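Long-range contacts in homoprotocatechuate 2,3-dioxygenase (Brevibacterium fuscum, PDB 4Z6M), which catalyses the iron(II)-dependent, ring-opening oxidation of homoprotocatechuate by molecular oxygen, as an extradiol catechol dioxygenase built from repeated glyoxalase-type modules: residues R54-I60 with T133-H139; R240-G244 with Y255-P261. The protein carries 1 engineered substitution. All blocks are in the same frame, centred on the assembly; numbering follows the deposited sequence. Where two conformers were deposited one is given.

Overall arrangement
Both contacts are largely buried, in different parts of the fold. Contact 1 joins two loops that follow strands 50-54 and 125-129, non-adjacent members of the eight-stranded sheet, and lies against a second subunit. Contact 2 belongs to the other large sheet, where the short strand 241-242 and the start of edge strand 244-247 pair with strand 254-259 near iron(II); a third subunit touches it. The centres of contact 1 and contact 2 are about 25 Å apart. In contact 1 arginines grip backbone carbonyls and a water bridges the loops; in contact 2 a short antiparallel ladder is broken by a beta bulge, tyrosine ring atoms lie over the Arg243 guanidinium and Leu259 CB over that of Arg240.

Contact 1: R54-I60 with T133-H139; sequences RSFEEFI and THVERLH
Phe59 turns its edge to the face of the His134 imidazole, a T-shaped pair with planes at 81°, where two loops of the glyoxalase-type (vicinal oxygen chelate) fold run alongside each other. Phe59 CE2 comes 3.6 Å from His134 NE2, and that nitrogen is hydrogen-bonded to Asp279 of the second subunit. Next along the chain, Val135 N donates to Phe59 O at 2.9 Å. Arg137 passes on the other flank of Phe59: with CG anti to the backbone N (chi1 -160°) and the chain extended to NE, its guanidinium carries Phe59 CD1 over the centre of one face. Its edge meets Glu57 O, which NE approaches to 2.7 Å nearly in the guanidinium plane, NH2 adding a weak second bond. NH2 also bonds Tyr274 O and NH1 bonds Asn280 OD1, both of the second subunit, tying the loops into the interface. Arg54 reaches in from strand 50-54. Val135 CG2 sits over one face of its guanidinium, 3.4 Å from NE, while NH2 bonds a lone pair of Glu136 O at 2.8 Å in the carbonyl plane, the oxygen lying somewhat out of the guanidinium plane. Water 1 bridges the loops: it accepts from Arg54 NE and Leu138 N and lies 2.7 Å from Glu58 O, at the end of the type I turn Ser55-Glu58. Glu58 folds back over its own loop, where OE2 accepts from Phe59 N and Ile60 N on opposite faces of the carboxylate. At the far end Leu138 O stands over one face of the Phe56 ring, 3.1 Å from CE1.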
ATOM      1  N   ARG A  54     -16.658   2.885 -18.415  1.00  8.04           N
ATOM      2  CA  ARG A  54     -16.932   3.256 -17.046  1.00  7.85           C
ATOM      3  C   ARG A  54     -15.845   2.767 -16.111  1.00  7.77           C
ATOM      4  O   ARG A  54     -15.125   1.805 -16.379  1.00  7.18           O
ATOM      5  CB  ARG A  54     -18.307   2.781 -16.581  1.00  8.32           C
ATOM      6  CG  ARG A  54     -18.437   1.297 -16.337  1.00  7.60           C
ATOM      7  CD  ARG A  54     -19.825   0.975 -15.879  1.00  8.24           C
ATOM      8  NE  ARG A  54     -20.042  -0.421 -15.480  1.00  8.24           N
ATOM      9  CZ  ARG A  54     -20.451  -1.383 -16.305  1.00  7.73           C
ATOM     10  NH1 ARG A  54     -20.559  -1.176 -17.624  1.00  9.61           N
ATOM     11  NH2 ARG A  54     -20.753  -2.565 -15.808  1.00  8.94           N
ATOM     12  N   SER A  55     -15.769   3.474 -14.989  1.00  7.33           N
ATOM     13  CA  SER A  55     -14.857   3.118 -13.912  1.00  7.13           C
ATOM     14  C   SER A  55     -15.406   1.963 -13.069  1.00  6.87           C
ATOM     15  O   SER A  55     -16.577   1.597 -13.168  1.00  7.48           O
ATOM     16  CB  SER A  55     -14.580   4.357 -13.069  1.00  7.69           C
ATOM     17  OG  SER A  55     -15.732   4.798 -12.425  1.00 10.25           O
ATOM     18  N   PHE A  56     -14.546   1.440 -12.193  1.00  6.50           N
ATOM     19  CA  PHE A  56     -14.851   0.231 -11.403  1.00  6.69           C
ATOM     20  C   PHE A  56     -16.086   0.399 -10.533  1.00  7.00           C
ATOM     21  O   PHE A  56     -16.819  -0.553 -10.327  1.00  7.94           O
ATOM     22  CB  PHE A  56     -13.645  -0.092 -10.523  1.00  7.63           C
ATOM     23  CG  PHE A  56     -13.623  -1.478  -9.922  1.00  7.63           C
ATOM     24  CD1 PHE A  56     -13.602  -2.609 -10.735  1.00  7.87           C
ATOM     25  CD2 PHE A  56     -13.545  -1.651  -8.543  1.00  7.76           C
ATOM     26  CE1 PHE A  56     -13.535  -3.870 -10.176  1.00  8.05           C
ATOM     27  CE2 PHE A  56     -13.447  -2.921  -7.999  1.00  7.30           C
ATOM     28  CZ  PHE A  56     -13.442  -4.010  -8.816  1.00  7.56           C
ATOM     29  N   GLU A  57     -16.277   1.584  -9.944  1.00  6.66           N
ATOM     30  CA  GLU A  57     -17.352   1.770  -8.964  1.00  7.49           C
ATOM     31  C   GLU A  57     -18.598   2.470  -9.511  1.00  7.61           C
ATOM     32  O   GLU A  57     -19.523   2.771  -8.762  1.00  9.06           O
ATOM     33  CB  GLU A  57     -16.824   2.514  -7.725  1.00  7.74           C
ATOM     34  CG  GLU A  57     -15.756   1.746  -6.996  1.00  8.41           C
ATOM     35  CD  GLU A  57     -15.314   2.398  -5.691  1.00 10.75           C
ATOM     36  OE1 GLU A  57     -15.590   3.608  -5.517  1.00 11.88           O
ATOM     37  OE2 GLU A  57     -14.673   1.661  -4.891  1.00 14.31           O
ATOM     38  N   GLU A  58     -18.621   2.738 -10.812  1.00  7.60           N
ATOM     39  CA  GLU A  58     -19.728   3.505 -11.387  1.00  8.00           C
ATOM     40  C   GLU A  58     -20.975   2.659 -11.605  1.00  7.80           C
ATOM     41  O   GLU A  58     -20.881   1.491 -11.962  1.00  9.27           O
ATOM     42  CB  GLU A  58     -19.292   4.111 -12.715  1.00  7.66           C
ATOM     43  CG  GLU A  58     -20.303   5.096 -13.287  1.00  7.95           C
ATOM     44  CD  GLU A  58     -20.641   6.184 -12.288  1.00  8.09           C
ATOM     45  OE1 GLU A  58     -19.829   7.155 -12.193  1.00  8.05           O
ATOM     46  OE2 GLU A  58     -21.686   6.088 -11.593  1.00  8.38           O
ATOM     47  N   PHE A  59     -22.146   3.256 -11.406  1.00  7.53           N
ATOM     48  CA  PHE A  59     -23.422   2.596 -11.720  1.00  8.69           C
ATOM     49  C   PHE A  59     -24.172   3.272 -12.879  1.00  8.69           C
ATOM     50  O   PHE A  59     -25.052   2.658 -13.472  1.00  9.34           O
ATOM     51  CB  PHE A  59     -24.357   2.481 -10.497  1.00  9.04           C
ATOM     52  CG  PHE A  59     -24.992   3.775 -10.107  1.00  8.50           C
ATOM     53  CD1 PHE A  59     -24.314   4.686  -9.310  1.00  8.56           C
ATOM     54  CD2 PHE A  59     -26.248   4.115 -10.560  1.00  9.12           C
ATOM     55  CE1 PHE A  59     -24.884   5.903  -9.003  1.00 10.13           C
ATOM     56  CE2 PHE A  59     -26.830   5.333 -10.218  1.00 10.22           C
ATOM     57  CZ  PHE A  59     -26.132   6.223  -9.453  1.00 10.77           C
ATOM     58  N   ILE A  60     -23.855   4.533 -13.190  1.00  7.83           N
ATOM     59  CA  ILE A  60     -24.454   5.162 -14.381  1.00  8.17           C
ATOM     60  C   ILE A  60     -23.770   4.580 -15.605  1.00  8.39           C
ATOM     61  O   ILE A  60     -22.766   3.868 -15.508  1.00  8.52           O
ATOM     62  CB  ILE A  60     -24.386   6.714 -14.369  1.00  8.44           C
ATOM     63  CG1 ILE A  60     -22.966   7.258 -14.595  1.00  9.10           C
ATOM     64  CG2 ILE A  60     -25.021   7.270 -13.096  1.00  9.80           C
ATOM     65  CD1 ILE A  60     -22.956   8.742 -14.935  1.00 10.71           C
ATOM     66  N   THR A 133     -29.066   5.259 -17.964  1.00 10.41           N
ATOM     67  CA  THR A 133     -29.251   3.825 -17.833  1.00 10.49           C
ATOM     68  C   THR A 133     -28.289   3.286 -16.776  1.00 11.25           C
ATOM     69  O   THR A 133     -27.085   3.449 -16.896  1.00 12.86           O
ATOM     70  CB  THR A 133     -28.957   3.143 -19.173  1.00 11.37           C
ATOM     71  OG1 THR A 133     -29.831   3.696 -20.153  1.00 12.89           O
ATOM     72  CG2 THR A 133     -29.157   1.631 -19.099  1.00 13.39           C
ATOM     73  N   HIS A 134     -28.839   2.649 -15.753  1.00 10.14           N
ATOM     74  CA  HIS A 134     -28.014   1.996 -14.744  1.00  9.74           C
ATOM     75  C   HIS A 134     -27.440   0.719 -15.295  1.00  9.24           C
ATOM     76  O   HIS A 134     -28.120  -0.009 -16.029  1.00 11.32           O
ATOM     77  CB  HIS A 134     -28.827   1.662 -13.505  1.00 11.28           C
ATOM     78  CG  HIS A 134     -29.294   2.851 -12.751  1.00 11.34           C
ATOM     79  ND1 HIS A 134     -29.784   2.744 -11.472  1.00 14.83           N
ATOM     80  CD2 HIS A 134     -29.410   4.155 -13.099  1.00 13.04           C
ATOM     81  CE1 HIS A 134     -30.149   3.940 -11.047  1.00 15.26           C
ATOM     82  NE2 HIS A 134     -29.951   4.810 -12.025  1.00 15.35           N
ATOM     83  N   VAL A 135     -26.203   0.434 -14.900  1.00  8.79           N
ATOM     84  CA  VAL A 135     -25.505  -0.772 -15.316  1.00  9.12           C
ATOM     85  C   VAL A 135     -24.977  -1.502 -14.085  1.00  9.62           C
ATOM     86  O   VAL A 135     -25.085  -1.003 -12.971  1.00 11.07           O
ATOM     87  CB  VAL A 135     -24.370  -0.434 -16.289  1.00  9.50           C
ATOM     88  CG1 VAL A 135     -24.932   0.200 -17.556  1.00 10.33           C
ATOM     89  CG2 VAL A 135     -23.333   0.475 -15.656  1.00  9.50           C
ATOM     90  N   GLU A 136     -24.395  -2.679 -14.280  1.00  8.94           N
ATOM     91  CA  GLU A 136     -23.817  -3.414 -13.157  1.00  8.14           C
ATOM     92  C   GLU A 136     -22.696  -2.602 -12.516  1.00  8.56           C
ATOM     93  O   GLU A 136     -21.687  -2.303 -13.146  1.00  8.67           O
ATOM     94  CB  GLU A 136     -23.249  -4.750 -13.613  1.00  8.82           C
ATOM     95  CG  GLU A 136     -22.727  -5.624 -12.471  1.00  9.95           C
ATOM     96  CD  GLU A 136     -21.975  -6.868 -12.945  1.00 11.87           C
ATOM     97  OE1 GLU A 136     -21.984  -7.180 -14.174  1.00 14.39           O
ATOM     98  OE2 GLU A 136     -21.358  -7.543 -12.077  1.00 12.27           O
ATOM     99  N   ARG A 137     -22.883  -2.271 -11.247  0.50  7.63           N
ATOM    100  CA  ARG A 137     -21.852  -1.606 -10.476  0.50  7.44           C
ATOM    101  C   ARG A 137     -20.758  -2.624 -10.200  0.50  7.60           C
ATOM    102  O   ARG A 137     -21.036  -3.658  -9.601  0.50  7.91           O
ATOM    103  CB  ARG A 137     -22.461  -1.055  -9.179  0.50  7.96           C
ATOM    104  CG  ARG A 137     -21.630   0.049  -8.553  0.50  7.98           C
ATOM    105  CD  ARG A 137     -22.258   0.737  -7.345  0.50  7.29           C
ATOM    106  NE  ARG A 137     -21.541   1.998  -7.191  0.50  6.72           N
ATOM    107  CZ  ARG A 137     -21.961   3.076  -6.547  0.50  6.20           C
ATOM    108  NH1 ARG A 137     -23.093   3.066  -5.873  0.50  6.57           N
ATOM    109  NH2 ARG A 137     -21.202   4.173  -6.580  0.50  5.30           N
ATOM    110  N   LEU A 138     -19.536  -2.376 -10.677  1.00  6.76           N
ATOM    111  CA  LEU A 138     -18.466  -3.383 -10.613  1.00  6.72           C
ATOM    112  C   LEU A 138     -17.593  -3.269  -9.356  1.00  6.76           C
ATOM    113  O   LEU A 138     -16.508  -3.857  -9.305  1.00  7.11           O
ATOM    114  CB  LEU A 138     -17.587  -3.329 -11.862  1.00  6.82           C
ATOM    115  CG  LEU A 138     -18.315  -3.508 -13.201  1.00  7.59           C
ATOM    116  CD1 LEU A 138     -17.367  -3.206 -14.356  1.00  8.79           C
ATOM    117  CD2 LEU A 138     -18.919  -4.891 -13.357  1.00  8.49           C
ATOM    118  N   HIS A 139     -18.073  -2.573  -8.332  1.00  6.98           N
ATOM    119  CA  HIS A 139     -17.221  -2.172  -7.211  1.00  7.21           C
ATOM    120  C   HIS A 139     -16.672  -3.344  -6.378  1.00  6.97           C
ATOM    121  O   HIS A 139     -15.695  -3.162  -5.641  1.00  7.09           O
ATOM    122  CB  HIS A 139     -17.941  -1.183  -6.289  1.00  7.84           C
ATOM    123  CG  HIS A 139     -19.073  -1.764  -5.518  1.00  8.78           C
ATOM    124  ND1 HIS A 139     -20.185  -2.342  -6.099  1.00 11.48           N
ATOM    125  CD2 HIS A 139     -19.277  -1.819  -4.181  1.00  8.29           C
ATOM    126  CE1 HIS A 139     -20.991  -2.777  -5.142  1.00 11.34           C
ATOM    127  NE2 HIS A 139     -20.476  -2.441  -3.974  1.00 10.28           N
TER
HETATM  128  O   HOH W   1     -18.937  -0.221 -12.739  1.00  7.26           O
HETATM  129  O   HOH W   2     -14.005  -0.989  -5.163  1.00 11.30           O

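Contact 2: R240-G244 with Y255-P261; sequences RIERG and YLYILDP
Segments 240-244 and 255-261 run antiparallel, their directions 171° apart, and a classic beta bulge interrupts the ladder: Glu242 and Arg243 both face Tyr257. Tyr257 O accepts from Glu242 N at 2.9 Å and, weakly, from Arg243 N, while Tyr257 N returns a bond to Arg243 O. This is edge pairing in the sheet of a glyoxalase-type module that holds the iron(II) ion. The side chain of Tyr257 comes to about 4 Å from the ion and meets its ligand His214 edge-to-face. Arg243, extended with CG anti to the backbone N (chi1 174°), follows the Tyr257 side chain along its length; CE2 of the ring lies over one face of the guanidinium, 3.6 Å from NH1, with the planes 28° apart. Tyr255 crosses the arginine at about a right angle, and its OH takes a weak bond from Arg243 NH2 and also meets Asp294. On the sheet face of Ile241 and Ile258, Ile241 CG2 packs 3.9 Å from Leu256 CD1. At the other end the bent chain of Arg240 lays its guanidinium across Leu259 CB, NH2 also reaching Asn263. That same NH2 donates to Asp260 O at 2.8 Å, in the guanidinium plane.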
ATOM      1  N   ARG A 240       4.689   8.595 -22.964  1.00  8.69           N
ATOM      2  CA  ARG A 240       3.325   9.072 -22.800  1.00  9.40           C
ATOM      3  C   ARG A 240       2.983   9.338 -21.332  1.00  8.09           C
ATOM      4  O   ARG A 240       1.884   9.734 -21.022  1.00  8.68           O
ATOM      5  CB  ARG A 240       2.345   8.047 -23.396  1.00 10.10           C
ATOM      6  CG  ARG A 240       2.659   7.592 -24.821  1.00 11.01           C
ATOM      7  CD  ARG A 240       2.831   8.761 -25.780  1.00 11.70           C
ATOM      8  NE  ARG A 240       1.572   9.426 -26.031  1.00 12.32           N
ATOM      9  CZ  ARG A 240       1.449  10.570 -26.697  1.00 12.49           C
ATOM     10  NH1 ARG A 240       2.529  11.252 -27.054  1.00 15.64           N
ATOM     11  NH2 ARG A 240       0.251  11.075 -26.932  1.00 12.22           N
ATOM     12  N   ILE A 241       3.954   9.166 -20.448  1.00  8.59           N
ATOM     13  CA  ILE A 241       3.861   9.702 -19.084  1.00  8.27           C
ATOM     14  C   ILE A 241       4.357  11.136 -19.146  1.00  8.43           C
ATOM     15  O   ILE A 241       5.531  11.381 -19.413  1.00  8.81           O
ATOM     16  CB  ILE A 241       4.724   8.907 -18.100  1.00  8.55           C
ATOM     17  CG1 ILE A 241       4.291   7.441 -18.029  1.00  8.79           C
ATOM     18  CG2 ILE A 241       4.706   9.555 -16.719  1.00 10.14           C
ATOM     19  CD1 ILE A 241       5.223   6.560 -17.245  1.00  9.56           C
ATOM     20  N   GLU A 242       3.447  12.084 -18.960  1.00  7.76           N
ATOM     21  CA  GLU A 242       3.807  13.489 -19.155  1.00  7.87           C
ATOM     22  C   GLU A 242       4.490  14.053 -17.912  1.00  7.84           C
ATOM     23  O   GLU A 242       5.473  14.782 -18.027  1.00  9.22           O
ATOM     24  CB  GLU A 242       2.556  14.319 -19.482  1.00  8.56           C
ATOM     25  CG  GLU A 242       2.891  15.746 -19.886  1.00  9.06           C
ATOM     26  CD  GLU A 242       1.729  16.707 -19.828  1.00  9.32           C
ATOM     27  OE1 GLU A 242       0.806  16.484 -19.048  1.00 10.24           O
ATOM     28  OE2 GLU A 242       1.762  17.697 -20.601  1.00 11.21           O
ATOM     29  N   ARG A 243       3.930  13.768 -16.737  1.00  7.85           N
ATOM     30  CA  ARG A 243       4.341  14.449 -15.511  1.00  8.12           C
ATOM     31  C   ARG A 243       3.913  13.606 -14.333  1.00  7.55           C
ATOM     32  O   ARG A 243       2.755  13.185 -14.250  1.00  8.03           O
ATOM     33  CB  ARG A 243       3.667  15.814 -15.423  1.00  9.56           C
ATOM     34  CG  ARG A 243       3.893  16.560 -14.122  1.00  9.48           C
ATOM     35  CD  ARG A 243       3.182  17.900 -14.056  1.00  9.17           C
ATOM     36  NE  ARG A 243       3.170  18.297 -12.658  1.00  8.27           N
ATOM     37  CZ  ARG A 243       2.188  18.941 -12.036  1.00  8.15           C
ATOM     38  NH1 ARG A 243       1.196  19.487 -12.718  1.00  8.72           N
ATOM     39  NH2 ARG A 243       2.252  19.081 -10.729  1.00  8.33           N
ATOM     40  N   GLY A 244       4.830  13.413 -13.401  1.00  8.49           N
ATOM     41  CA  GLY A 244       4.538  12.683 -12.173  1.00  7.42           C
ATOM     42  C   GLY A 244       5.265  11.345 -12.147  1.00  6.94           C
ATOM     43  O   GLY A 244       6.193  11.102 -12.930  1.00  8.56           O
ATOM     44  N   TYR A 255      -0.901  11.930  -7.609  1.00  5.98           N
ATOM     45  CA  TYR A 255      -1.297  12.185  -8.990  1.00  6.07           C
ATOM     46  C   TYR A 255      -0.313  11.658 -10.015  1.00  6.02           C
ATOM     47  O   TYR A 255       0.866  11.384  -9.718  1.00  6.02           O
ATOM     48  CB  TYR A 255      -1.468  13.698  -9.206  1.00  6.02           C
ATOM     49  CG  TYR A 255      -0.167  14.465  -9.301  1.00  6.49           C
ATOM     50  CD1 TYR A 255       0.504  14.579 -10.494  1.00  7.41           C
ATOM     51  CD2 TYR A 255       0.410  15.077  -8.183  1.00  6.16           C
ATOM     52  CE1 TYR A 255       1.701  15.263 -10.603  1.00  7.07           C
ATOM     53  CE2 TYR A 255       1.605  15.769  -8.281  1.00  6.32           C
ATOM     54  CZ  TYR A 255       2.262  15.853  -9.488  1.00  7.02           C
ATOM     55  OH  TYR A 255       3.434  16.573  -9.602  1.00  7.89           O
ATOM     56  N   LEU A 256      -0.816  11.612 -11.253  1.00  6.09           N
ATOM     57  CA  LEU A 256      -0.045  11.250 -12.429  1.00  6.43           C
ATOM     58  C   LEU A 256      -0.738  11.857 -13.637  1.00  6.26           C
ATOM     59  O   LEU A 256      -1.963  11.837 -13.682  1.00  7.28           O
ATOM     60  CB  LEU A 256      -0.006   9.727 -12.600  1.00  7.07           C
ATOM     61  CG  LEU A 256       0.742   9.181 -13.826  1.00  7.82           C
ATOM     62  CD1 LEU A 256       2.225   9.496 -13.763  1.00  8.82           C
ATOM     63  CD2 LEU A 256       0.458   7.710 -13.988  1.00  8.09           C
ATOM     64  N   TYR A 257       0.012  12.390 -14.607  1.00  7.02           N
ATOM     65  CA  TYR A 257      -0.583  12.808 -15.880  1.00  6.52           C
ATOM     66  C   TYR A 257       0.000  12.000 -17.038  1.00  7.18           C
ATOM     67  O   TYR A 257       1.219  11.902 -17.178  1.00  7.31           O
ATOM     68  CB  TYR A 257      -0.353  14.300 -16.154  1.00  7.23           C
ATOM     69  CG  TYR A 257      -0.939  15.199 -15.092  1.00  6.65           C
ATOM     70  CD1 TYR A 257      -2.269  15.621 -15.122  1.00  6.81           C
ATOM     71  CD2 TYR A 257      -0.151  15.608 -14.012  1.00  7.58           C
ATOM     72  CE1 TYR A 257      -2.781  16.449 -14.142  1.00  7.25           C
ATOM     73  CE2 TYR A 257      -0.659  16.413 -13.040  1.00  7.09           C
ATOM     74  CZ  TYR A 257      -1.969  16.832 -13.103  1.00  7.33           C
ATOM     75  OH  TYR A 257      -2.425  17.630 -12.108  1.00  9.00           O
ATOM     76  N   ILE A 258      -0.886  11.443 -17.860  1.00  6.72           N
ATOM     77  CA  ILE A 258      -0.512  10.669 -19.012  1.00  7.37           C
ATOM     78  C   ILE A 258      -1.250  11.214 -20.237  1.00  7.47           C
ATOM     79  O   ILE A 258      -2.228  11.971 -20.114  1.00  8.03           O
ATOM     80  CB  ILE A 258      -0.771   9.156 -18.797  1.00  7.83           C
ATOM     81  CG1 ILE A 258      -2.251   8.884 -18.587  1.00  8.39           C
ATOM     82  CG2 ILE A 258       0.066   8.650 -17.616  1.00  8.30           C
ATOM     83  CD1 ILE A 258      -2.599   7.441 -18.320  1.00  8.98           C
ATOM     84  N   LEU A 259      -0.789  10.797 -21.405  1.00  7.83           N
ATOM     85  CA  LEU A 259      -1.323  11.304 -22.679  1.00  8.26           C
ATOM     86  C   LEU A 259      -1.903  10.169 -23.519  1.00  8.31           C
ATOM     87  O   LEU A 259      -1.211   9.216 -23.798  1.00  9.66           O
ATOM     88  CB  LEU A 259      -0.239  12.033 -23.481  1.00  9.15           C
ATOM     89  CG  LEU A 259       0.411  13.205 -22.756  1.00 10.86           C
ATOM     90  CD1 LEU A 259       1.590  13.682 -23.555  1.00 14.07           C
ATOM     91  CD2 LEU A 259      -0.566  14.332 -22.480  1.00 11.72           C
ATOM     92  N   ASP A 260      -3.144  10.326 -23.962  1.00  8.58           N
ATOM     93  CA  ASP A 260      -3.786   9.331 -24.843  1.00  8.24           C
ATOM     94  C   ASP A 260      -3.263   9.480 -26.283  1.00  8.78           C
ATOM     95  O   ASP A 260      -2.443  10.366 -26.553  1.00  9.03           O
ATOM     96  CB  ASP A 260      -5.318   9.366 -24.684  1.00  8.64           C
ATOM     97  CG  ASP A 260      -6.042  10.286 -25.672  1.00  8.09           C
ATOM     98  OD1 ASP A 260      -5.389  11.092 -26.372  1.00  9.57           O
ATOM     99  OD2 ASP A 260      -7.301  10.179 -25.734  1.00  9.93           O
ATOM    100  N   PRO A 261      -3.732   8.629 -27.209  1.00  9.39           N
ATOM    101  CA  PRO A 261      -3.161   8.657 -28.551  1.00  9.50           C
ATOM    102  C   PRO A 261      -3.368   9.958 -29.332  1.00 10.06           C
ATOM    103  O   PRO A 261      -2.587  10.234 -30.238  1.00 14.93           O
ATOM    104  CB  PRO A 261      -3.803   7.438 -29.222  1.00  9.74           C
ATOM    105  CG  PRO A 261      -4.002   6.488 -28.073  1.00  9.76           C
ATOM    106  CD  PRO A 261      -4.479   7.384 -26.965  1.00  9.19           C
TER
HETATM  107  O   HOH W   3      -0.854   7.504 -25.888  1.00 13.03           O
HETATM  108  O   HOH W   4       5.678  17.855 -11.383  1.00 10.34           O